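Local coordinates for putative bacterial transcription regulation protein (Staphylococcus aureus, PDB 3LUR) that is a putative bacterial transcription regulator whose effector-binding domain probably recognises a small-molecule ligand, at residues A[9-14]-A[89-94]; A[49-54]-A[75-80]. All coordinates share one frame; numbering follows the deposited sequence.

How the contacts relate
The two contacts lie on the same side of the chain's centre, with their own centres about 11 Å apart. Contact 1 and the 75-77 strand of contact 2 belong to the antiparallel barrel of the effector-binding domain; 49-54 packs against it from the end of helix 43-50. Contact 1 pairs strand 5-21 with strand 88-103. Both segments of contact 2 fall between those of contact 1 in the sequence. The contacts meet directly: T13 O is 2.9 Å from G78 N, a probable hydrogen bond, and L14 packs on T77. Strand 5-21 is flanked by 88-103 on one edge and 70-77 on the other, so the two contacts continue one wall of the barrel.

Contact 1: residues A[9-14]-A[89-94]; sequences LASLTL and VITLAS
L12-L14 and V89-L92 pair as antiparallel beta strands in the barrel sheet, with their N-to-C directions 146° apart. L12 with L92 and L14 with I90 are hydrogen-bonded pairs. T13 with T91 between them is a non-hydrogen-bonded pair. Four backbone bonds hold the strands; L14 N reaches I90 O at 2.8 Å. L12, L14, I90 and L92 project from one face, T13 and T91 from the other.

L14 and L92 make the main apolar contact on their face. L14 CD1 lies 3.9 Å from L92 CB and also meets L92 CD2. L14 continues onto L59 and L61 of strand 58-64. T13 CG2 packs against V89 CG1 at 3.6 Å.

Before L12, and after L92 on the other segment, the strand pairing gives way to side-chain and water bonds. A water donates to A10 O at 2.6 Å and to L92 O at 2.8 Å, joining the two segments. S11 keeps OG beside its own backbone N (chi1 -66°). There OG accepts a bent hydrogen bond from S94 N at 3.0 Å, with an N-H...O angle of 139°.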
loop_
_atom_site.group_PDB
_atom_site.type_symbol
_atom_site.label_atom_id
_atom_site.label_comp_id
_atom_site.label_asym_id
_atom_site.label_seq_id
_atom_site.Cartn_x
_atom_site.Cartn_y
_atom_site.Cartn_z
ATOM N N LEU A 9 -3.748 13.114 -3.739
ATOM C CA LEU A 9 -2.762 13.348 -2.705
ATOM C C LEU A 9 -1.635 14.279 -3.193
ATOM O O LEU A 9 -1.218 14.224 -4.360
ATOM C CB LEU A 9 -2.135 12.034 -2.263
ATOM C CG LEU A 9 -3.004 10.959 -1.621
ATOM C CD1 LEU A 9 -2.102 9.776 -1.330
ATOM C CD2 LEU A 9 -3.696 11.475 -0.351
ATOM N N ALA A 10 -1.164 15.133 -2.293
ATOM C CA ALA A 10 0.047 15.897 -2.501
ATOM C C ALA A 10 1.201 14.891 -2.406
ATOM O O ALA A 10 0.986 13.710 -2.089
ATOM C CB ALA A 10 0.198 16.932 -1.435
ATOM N N SER A 11 2.417 15.331 -2.662
ATOM C CA SER A 11 3.533 14.421 -2.533
ATOM C C SER A 11 3.702 14.126 -1.057
ATOM O O SER A 11 3.585 15.015 -0.219
ATOM C CB SER A 11 4.814 14.988 -3.122
ATOM O OG SER A 11 4.677 15.132 -4.530
ATOM N N LEU A 12 3.976 12.881 -0.735
ATOM C CA LEU A 12 4.106 12.498 0.661
ATOM C C LEU A 12 5.440 11.848 0.932
ATOM O O LEU A 12 6.054 11.291 0.036
ATOM C CB LEU A 12 2.989 11.531 1.032
ATOM C CG LEU A 12 1.562 12.065 0.933
ATOM C CD1 LEU A 12 0.605 10.938 1.144
ATOM C CD2 LEU A 12 1.277 13.204 1.904
ATOM N N THR A 13 5.907 11.981 2.167
ATOM C CA THR A 13 7.117 11.321 2.582
ATOM C C THR A 13 6.700 10.032 3.294
ATOM O O THR A 13 5.952 10.071 4.280
ATOM C CB THR A 13 7.929 12.176 3.531
ATOM O OG1 THR A 13 8.401 13.328 2.838
ATOM C CG2 THR A 13 9.118 11.402 4.055
ATOM N N LEU A 14 7.159 8.898 2.775
ATOM C CA LEU A 14 6.824 7.596 3.374
ATOM C C LEU A 14 8.059 7.015 4.048
ATOM O O LEU A 14 9.158 7.049 3.488
ATOM C CB LEU A 14 6.304 6.655 2.308
ATOM C CG LEU A 14 5.065 7.112 1.567
ATOM C CD1 LEU A 14 4.574 6.008 0.642
ATOM C CD2 LEU A 14 3.940 7.484 2.536
ATOM N N VAL A 89 13.248 6.190 3.442
ATOM C CA VAL A 89 12.474 7.436 3.550
ATOM C C VAL A 89 12.335 7.973 2.160
ATOM O O VAL A 89 13.287 8.541 1.637
ATOM C CB VAL A 89 13.167 8.471 4.434
ATOM C CG1 VAL A 89 12.362 9.783 4.462
ATOM C CG2 VAL A 89 13.335 7.936 5.825
ATOM N N ILE A 90 11.178 7.743 1.528
ATOM C CA ILE A 90 10.988 8.143 0.124
ATOM C C ILE A 90 9.814 9.075 -0.120
ATOM O O ILE A 90 8.991 9.288 0.758
ATOM C CB ILE A 90 10.832 6.906 -0.781
ATOM C CG1 ILE A 90 9.473 6.253 -0.573
ATOM C CG2 ILE A 90 12.038 5.934 -0.509
ATOM C CD1 ILE A 90 9.108 5.254 -1.595
ATOM N N THR A 91 9.773 9.649 -1.321
ATOM C CA THR A 91 8.683 10.514 -1.718
ATOM C C THR A 91 7.758 9.793 -2.649
ATOM O O THR A 91 8.169 9.323 -3.716
ATOM C CB THR A 91 9.170 11.777 -2.453
ATOM O OG1 THR A 91 10.024 12.513 -1.597
ATOM C CG2 THR A 91 7.990 12.646 -2.830
ATOM N N LEU A 92 6.499 9.715 -2.254
ATOM C CA LEU A 92 5.460 9.207 -3.108
ATOM C C LEU A 92 4.913 10.456 -3.796
ATOM O O LEU A 92 4.295 11.304 -3.150
ATOM C CB LEU A 92 4.386 8.506 -2.302
ATOM C CG LEU A 92 3.179 7.995 -3.087
ATOM C CD1 LEU A 92 3.617 6.835 -3.976
ATOM C CD2 LEU A 92 2.065 7.587 -2.165
ATOM N N ALA A 93 5.165 10.571 -5.095
ATOM C CA ALA A 93 4.799 11.756 -5.859
ATOM C C ALA A 93 3.305 11.946 -5.920
ATOM O O ALA A 93 2.574 10.988 -6.050
ATOM C CB ALA A 93 5.372 11.672 -7.284
ATOM N N SER A 94 2.878 13.210 -5.944
ATOM C CA SER A 94 1.454 13.554 -5.981
ATOM C C SER A 94 0.739 12.892 -7.132
ATOM O O SER A 94 1.265 12.827 -8.257
ATOM C CB SER A 94 1.249 15.061 -6.120
ATOM O OG SER A 94 1.761 15.527 -7.338
HETATM O O HOH W 1 1.657 11.151 -2.213
#

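Contact 2: residues A[49-54]-A[75-80]; sequences LKNNGD and AVTGDN
N51 lays its side-chain amide across V76, with ND2 3.8 Å from V76 CB and N51 CB also close to V76 CB. Two successive Asx turns, headed by N51 and N52, shape this connection after helix 43-50. They seat it on the end of strand 70-77 in the barrel. With CG anti to the backbone N (chi1 -166°), N51 carries OD1 forward to accept from G53 N, which closes the first Asx turn. The ND2 of N51 is hydrogen-bonded to Q48 OE1 and G57 O, and these bonds hold the amide in place. A bound 1,2-ethanediol, probably from the crystallisation liquor, lies about 4 Å from the N51 side chain.

N52 carries most of the polar contact. Its backbone N gives a nearly straight bond to T77 O, 2.8 Å long. Its CG sits between the backbone N and the carbonyl carbon (chi1 72°), which turns the amide back over the T77-G78 backbone. OD1 then takes two donors from opposite faces of its plane: T77 OG1 at 2.9 Å and D54 N. The D54 N bond closes the second Asx turn. T77 OG1 also accepts from L55 N, so this hydroxyl joins the strand end to the chain just past D54. D54 CB packs against T77 OG1 and CB.

Two waters extend the link. One donates to K50 O at 2.6 Å and accepts from D79 N. The other lies between D54 OD2 and G78 O. N52 ND2 reaches a carboxylate on each of D54 and D79, the bond to D54 OD2 being weak. Its bond to D79 OD1 is 3.0 Å long and almost straight; D79 OD1 lies in the amide plane, while ND2 approaches from above the carboxylate plane.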
loop_
_atom_site.group_PDB
_atom_site.type_symbol
_atom_site.label_atom_id
_atom_site.label_comp_id
_atom_site.label_asym_id
_atom_site.label_seq_id
_atom_site.Cartn_x
_atom_site.Cartn_y
_atom_site.Cartn_z
ATOM N N LEU A 49 4.795 5.461 15.693
ATOM C CA LEU A 49 5.181 6.651 16.446
ATOM C C LEU A 49 5.561 7.785 15.526
ATOM O O LEU A 49 5.491 8.929 15.927
ATOM C CB LEU A 49 6.343 6.360 17.382
ATOM C CG LEU A 49 6.027 5.429 18.543
ATOM C CD1 LEU A 49 7.317 5.139 19.344
ATOM C CD2 LEU A 49 4.948 6.049 19.419
ATOM N N LYS A 50 5.962 7.453 14.290
ATOM C CA LYS A 50 6.371 8.444 13.280
ATOM C C LYS A 50 5.230 8.873 12.373
ATOM O O LYS A 50 5.381 9.786 11.570
ATOM C CB LYS A 50 7.475 7.857 12.384
ATOM C CG LYS A 50 8.711 7.422 13.147
ATOM C CD LYS A 50 9.852 7.052 12.211
ATOM C CE LYS A 50 11.088 6.609 12.998
ATOM N NZ LYS A 50 11.547 7.666 13.948
ATOM N N ASN A 51 4.105 8.197 12.485
ATOM C CA ASN A 51 2.950 8.454 11.615
ATOM C C ASN A 51 2.402 9.854 11.848
ATOM O O ASN A 51 1.922 10.160 12.931
ATOM C CB ASN A 51 1.874 7.394 11.848
ATOM C CG ASN A 51 0.801 7.378 10.762
ATOM O OD1 ASN A 51 0.450 8.407 10.199
ATOM N ND2 ASN A 51 0.268 6.196 10.482
ATOM N N ASN A 52 2.487 10.704 10.834
ATOM C CA ASN A 52 2.058 12.104 10.981
ATOM C C ASN A 52 0.605 12.345 10.616
ATOM O O ASN A 52 0.187 13.470 10.572
ATOM C CB ASN A 52 2.966 13.050 10.173
ATOM C CG ASN A 52 2.762 12.942 8.675
ATOM O OD1 ASN A 52 1.948 12.150 8.199
ATOM N ND2 ASN A 52 3.503 13.742 7.921
ATOM N N GLY A 53 -0.131 11.285 10.289
ATOM C CA GLY A 53 -1.550 11.400 9.953
ATOM C C GLY A 53 -1.924 11.824 8.529
ATOM O O GLY A 53 -3.107 11.885 8.217
ATOM N N ASP A 54 -0.947 12.086 7.656
ATOM C CA ASP A 54 -1.255 12.473 6.265
ATOM C C ASP A 54 -2.170 11.451 5.628
ATOM O O ASP A 54 -3.022 11.808 4.813
ATOM C CB ASP A 54 0.005 12.615 5.415
ATOM C CG ASP A 54 0.741 13.904 5.682
ATOM O OD1 ASP A 54 0.129 14.848 6.205
ATOM O OD2 ASP A 54 1.927 13.993 5.336
ATOM N N ALA A 75 4.893 1.017 5.434
ATOM C CA ALA A 75 5.281 2.382 5.687
ATOM C C ALA A 75 4.161 3.234 6.249
ATOM O O ALA A 75 2.961 2.905 6.142
ATOM C CB ALA A 75 5.729 3.004 4.355
ATOM N N VAL A 76 4.569 4.359 6.805
ATOM C CA VAL A 76 3.632 5.373 7.284
ATOM C C VAL A 76 4.021 6.706 6.675
ATOM O O VAL A 76 5.178 6.920 6.307
ATOM C CB VAL A 76 3.633 5.534 8.826
ATOM C CG1 VAL A 76 3.209 4.242 9.503
ATOM C CG2 VAL A 76 5.011 6.008 9.355
ATOM N N THR A 77 3.049 7.608 6.569
ATOM C CA THR A 77 3.342 8.960 6.128
ATOM C C THR A 77 3.976 9.653 7.307
ATOM O O THR A 77 3.456 9.607 8.447
ATOM C CB THR A 77 2.106 9.719 5.716
ATOM O OG1 THR A 77 1.170 9.722 6.797
ATOM C CG2 THR A 77 1.488 9.117 4.479
ATOM N N GLY A 78 5.133 10.265 7.061
ATOM C CA GLY A 78 5.873 10.949 8.107
ATOM C C GLY A 78 6.497 12.244 7.658
ATOM O O GLY A 78 6.423 12.608 6.486
ATOM N N ASP A 79 7.095 12.950 8.611
ATOM C CA ASP A 79 7.818 14.189 8.329
ATOM C C ASP A 79 9.254 13.856 7.973
ATOM O O ASP A 79 9.772 12.841 8.416
ATOM C CB ASP A 79 7.820 15.106 9.556
ATOM C CG ASP A 79 6.417 15.572 9.947
ATOM O OD1 ASP A 79 5.527 15.577 9.075
ATOM O OD2 ASP A 79 6.227 15.951 11.112
ATOM N N ASN A 80 9.876 14.693 7.144
ATOM C CA ASN A 80 11.259 14.428 6.794
ATOM C C ASN A 80 12.215 15.087 7.784
ATOM O O ASN A 80 11.969 16.173 8.301
ATOM C CB ASN A 80 11.578 14.804 5.349
ATOM C CG ASN A 80 12.853 14.140 4.858
ATOM O OD1 ASN A 80 13.414 13.292 5.544
ATOM N ND2 ASN A 80 13.308 14.514 3.678
HETATM O O HOH W 2 7.196 11.682 11.276
HETATM O O HOH W 3 4.275 13.066 4.444
#